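Local atomic coordinates of diguanylate cyclase (Pseudomonas aeruginosa, PDB entry 5M3C), a protein that combines a GGDEF domain and an EAL domain, two modules common in bacterial signalling proteins, in a single chain. Residues Ala177-Ala185 with Trp215-Ile223. Residues are numbered along the deposited sequence; the frame is centred on the assembly and turned at random.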
loop_
_atom_site.group_PDB
_atom_site.type_symbol
_atom_site.label_atom_id
_atom_site.label_comp_id
_atom_site.label_asym_id
_atom_site.label_seq_id
_atom_site.Cartn_x
_atom_site.Cartn_y
_atom_site.Cartn_z
ATOM N N ALA B 177 -21.288 18.757 -16.783
ATOM C CA ALA B 177 -21.012 19.271 -18.114
ATOM C C ALA B 177 -19.775 18.594 -18.690
ATOM O O ALA B 177 -19.830 17.966 -19.753
ATOM C CB ALA B 177 -20.820 20.777 -18.063
ATOM N N LEU B 178 -18.662 18.708 -17.973
ATOM C CA LEU B 178 -17.401 18.144 -18.448
ATOM C C LEU B 178 -17.539 16.669 -18.823
ATOM O O LEU B 178 -16.872 16.192 -19.745
ATOM C CB LEU B 178 -16.297 18.331 -17.407
ATOM C CG LEU B 178 -15.794 19.771 -17.279
ATOM C CD1 LEU B 178 -14.725 19.876 -16.203
ATOM C CD2 LEU B 178 -15.265 20.281 -18.610
ATOM N N GLU B 179 -18.402 15.946 -18.117
ATOM C CA GLU B 179 -18.639 14.552 -18.457
ATOM C C GLU B 179 -19.200 14.462 -19.870
ATOM O O GLU B 179 -18.666 13.735 -20.708
ATOM C CB GLU B 179 -19.595 13.885 -17.467
ATOM C CG GLU B 179 -19.984 12.473 -17.878
ATOM C CD GLU B 179 -20.832 11.759 -16.842
ATOM O OE1 GLU B 179 -21.191 10.587 -17.080
ATOM O OE2 GLU B 179 -21.144 12.360 -15.793
ATOM N N THR B 180 -20.267 15.212 -20.135
ATOM C CA THR B 180 -20.915 15.173 -21.445
ATOM C C THR B 180 -19.931 15.580 -22.527
ATOM O O THR B 180 -19.860 14.960 -23.592
ATOM C CB THR B 180 -22.134 16.112 -21.519
ATOM O OG1 THR B 180 -21.803 17.376 -20.934
ATOM C CG2 THR B 180 -23.318 15.519 -20.784
ATOM N N GLU B 181 -19.167 16.628 -22.242
ATOM C CA GLU B 181 -18.198 17.131 -23.197
ATOM C C GLU B 181 -17.107 16.104 -23.470
ATOM O O GLU B 181 -16.685 15.934 -24.611
ATOM C CB GLU B 181 -17.594 18.446 -22.708
ATOM C CG GLU B 181 -18.553 19.624 -22.795
ATOM C CD GLU B 181 -19.318 19.662 -24.107
ATOM O OE1 GLU B 181 -20.350 18.970 -24.223
ATOM O OE2 GLU B 181 -18.889 20.390 -25.025
ATOM N N LEU B 182 -16.654 15.415 -22.429
ATOM C CA LEU B 182 -15.663 14.362 -22.612
ATOM C C LEU B 182 -16.271 13.253 -23.455
ATOM O O LEU B 182 -15.664 12.789 -24.423
ATOM C CB LEU B 182 -15.191 13.805 -21.266
ATOM C CG LEU B 182 -14.099 12.730 -21.328
ATOM C CD1 LEU B 182 -12.855 13.231 -22.046
ATOM C CD2 LEU B 182 -13.740 12.255 -19.929
ATOM N N ARG B 183 -17.482 12.848 -23.090
ATOM C CA ARG B 183 -18.183 11.786 -23.803
ATOM C C ARG B 183 -18.298 12.132 -25.285
ATOM O O ARG B 183 -18.103 11.276 -26.147
ATOM C CB ARG B 183 -19.575 11.556 -23.197
ATOM C CG ARG B 183 -19.971 10.088 -23.104
ATOM C CD ARG B 183 -21.281 9.888 -22.357
ATOM N NE ARG B 183 -21.097 9.800 -20.908
ATOM C CZ ARG B 183 -20.745 8.692 -20.257
ATOM N NH1 ARG B 183 -20.606 8.709 -18.935
ATOM N NH2 ARG B 183 -20.526 7.564 -20.925
ATOM N N ARG B 184 -18.608 13.393 -25.573
ATOM C CA ARG B 184 -18.713 13.865 -26.953
ATOM C C ARG B 184 -17.360 13.890 -27.649
ATOM O O ARG B 184 -17.203 13.341 -28.740
ATOM C CB ARG B 184 -19.322 15.263 -26.982
ATOM C CG ARG B 184 -20.807 15.275 -26.671
ATOM C CD ARG B 184 -21.364 16.684 -26.614
ATOM N NE ARG B 184 -22.724 16.720 -27.141
ATOM C CZ ARG B 184 -23.026 16.979 -28.410
ATOM N NH1 ARG B 184 -22.067 17.244 -29.290
ATOM N NH2 ARG B 184 -24.293 16.983 -28.801
ATOM N N ALA B 185 -16.390 14.534 -27.011
ATOM C CA ALA B 185 -15.051 14.678 -27.566
ATOM C C ALA B 185 -14.471 13.318 -27.918
ATOM O O ALA B 185 -13.813 13.145 -28.952
ATOM C CB ALA B 185 -14.150 15.389 -26.571
ATOM N N TRP B 215 -6.636 18.123 -24.271
ATOM C CA TRP B 215 -8.040 18.420 -24.506
ATOM C C TRP B 215 -8.295 19.912 -24.381
ATOM O O TRP B 215 -8.238 20.466 -23.286
ATOM C CB TRP B 215 -8.923 17.641 -23.522
ATOM C CG TRP B 215 -10.405 17.822 -23.742
ATOM C CD1 TRP B 215 -11.025 18.198 -24.898
ATOM C CD2 TRP B 215 -11.449 17.603 -22.784
ATOM N NE1 TRP B 215 -12.385 18.241 -24.716
ATOM C CE2 TRP B 215 -12.672 17.878 -23.427
ATOM C CE3 TRP B 215 -11.468 17.207 -21.444
ATOM C CZ2 TRP B 215 -13.899 17.767 -22.779
ATOM C CZ3 TRP B 215 -12.689 17.099 -20.800
ATOM C CH2 TRP B 215 -13.887 17.379 -21.469
ATOM N N TYR B 216 -8.560 20.563 -25.510
ATOM C CA TYR B 216 -8.955 21.965 -25.503
ATOM C C TYR B 216 -10.445 22.097 -25.766
ATOM O O TYR B 216 -10.983 21.463 -26.675
ATOM C CB TYR B 216 -8.191 22.769 -26.554
ATOM C CG TYR B 216 -8.698 24.192 -26.685
ATOM C CD1 TYR B 216 -8.296 25.181 -25.789
ATOM C CD2 TYR B 216 -9.591 24.547 -27.688
ATOM C CE1 TYR B 216 -8.762 26.480 -25.893
ATOM C CE2 TYR B 216 -10.061 25.846 -27.802
ATOM C CZ TYR B 216 -9.643 26.808 -26.901
ATOM O OH TYR B 216 -10.105 28.101 -27.004
ATOM N N HIS B 217 -11.108 22.925 -24.965
ATOM C CA HIS B 217 -12.511 23.240 -25.186
ATOM C C HIS B 217 -12.702 24.748 -25.088
ATOM O O HIS B 217 -12.383 25.349 -24.064
ATOM C CB HIS B 217 -13.398 22.528 -24.164
ATOM C CG HIS B 217 -14.838 22.464 -24.563
ATOM N ND1 HIS B 217 -15.624 23.587 -24.695
ATOM C CD2 HIS B 217 -15.635 21.411 -24.863
ATOM C CE1 HIS B 217 -16.842 23.231 -25.059
ATOM N NE2 HIS B 217 -16.876 21.915 -25.167
ATOM N N PRO B 218 -13.239 25.363 -26.151
ATOM C CA PRO B 218 -13.362 26.820 -26.227
ATOM C C PRO B 218 -14.006 27.429 -24.984
ATOM O O PRO B 218 -13.549 28.459 -24.486
ATOM C CB PRO B 218 -14.268 27.037 -27.444
ATOM C CG PRO B 218 -14.146 25.794 -28.254
ATOM C CD PRO B 218 -13.891 24.685 -27.283
ATOM N N LEU B 219 -15.066 26.792 -24.501
ATOM C CA LEU B 219 -15.794 27.274 -23.337
ATOM C C LEU B 219 -14.966 27.152 -22.062
ATOM O O LEU B 219 -15.094 27.974 -21.158
ATOM C CB LEU B 219 -17.106 26.497 -23.182
ATOM C CG LEU B 219 -18.085 26.974 -22.104
ATOM C CD1 LEU B 219 -18.524 28.407 -22.355
ATOM C CD2 LEU B 219 -19.299 26.061 -22.043
ATOM N N PHE B 220 -14.113 26.136 -21.994
ATOM C CA PHE B 220 -13.368 25.851 -20.768
ATOM C C PHE B 220 -11.866 26.054 -20.921
ATOM O O PHE B 220 -11.130 26.033 -19.934
ATOM C CB PHE B 220 -13.634 24.414 -20.318
ATOM C CG PHE B 220 -15.083 24.120 -20.066
ATOM C CD1 PHE B 220 -15.697 24.541 -18.899
ATOM C CD2 PHE B 220 -15.831 23.424 -20.997
ATOM C CE1 PHE B 220 -17.030 24.273 -18.665
ATOM C CE2 PHE B 220 -17.165 23.152 -20.770
ATOM C CZ PHE B 220 -17.766 23.577 -19.601
ATOM N N GLY B 221 -11.418 26.248 -22.156
ATOM C CA GLY B 221 -9.994 26.372 -22.451
ATOM C C GLY B 221 -9.297 25.024 -22.446
ATOM O O GLY B 221 -9.932 23.982 -22.642
ATOM N N GLU B 222 -7.985 25.048 -22.228
ATOM C CA GLU B 222 -7.202 23.823 -22.131
ATOM C C GLU B 222 -7.514 23.107 -20.824
ATOM O O GLU B 222 -7.159 23.577 -19.745
ATOM C CB GLU B 222 -5.700 24.121 -22.217
ATOM C CG GLU B 222 -5.123 24.043 -23.625
ATOM C CD GLU B 222 -4.827 22.618 -24.068
ATOM O OE1 GLU B 222 -4.689 21.733 -23.193
ATOM O OE2 GLU B 222 -4.723 22.385 -25.293
ATOM N N ILE B 223 -8.189 21.972 -20.928
ATOM C CA ILE B 223 -8.489 21.161 -19.764
ATOM C C ILE B 223 -7.320 20.217 -19.514
ATOM O O ILE B 223 -6.995 19.384 -20.358
ATOM C CB ILE B 223 -9.787 20.361 -19.966
ATOM C CG1 ILE B 223 -10.919 21.305 -20.381
ATOM C CG2 ILE B 223 -10.163 19.624 -18.689
ATOM C CD1 ILE B 223 -12.129 20.601 -20.955
#
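W215 points the benzo edge of its indole at helix 177-185, with CG anti to the backbone N (chi1 -177°), which sends the six-membered ring to the backbone between L178 and L182. CH2 lies 3.6 Å from the carbonyl O of L178, which sits at the ring edge near its plane, while CD1 of L182 sits over one face, toward the rim of the indole, at 4.3 Å from the six-membered ring centroid. Nearer the pyrrole side, CB of A185 approaches NE1 obliquely. Two residues on, H217 NE2 donates to the anti lone pair of E181 OE2 at 2.5 Å, with an N-H...O angle of 150°; the carboxylate is turned 65° from the imidazole plane and reaches it through a bend at chi2. The contact packs helix 168-187 on the end of strand 206-217, which pairs antiparallel with 192-200 in the TIM-barrel-like EAL domain. After the turn, the backbone of F220 and G221 lies opposite H217, consistent with a classic beta bulge. F220 gives a ring face to L178, whose CD2 stands over the ring centre, 4.0 Å from the centroid, and CZ brushes CB of A177. At I223, CD1 packs on that same L178 methyl (CD2) at 3.9 Å and lies over the W215 face opposite L182, also near the rim; helix 225-234 adds L231 against L178 and L182.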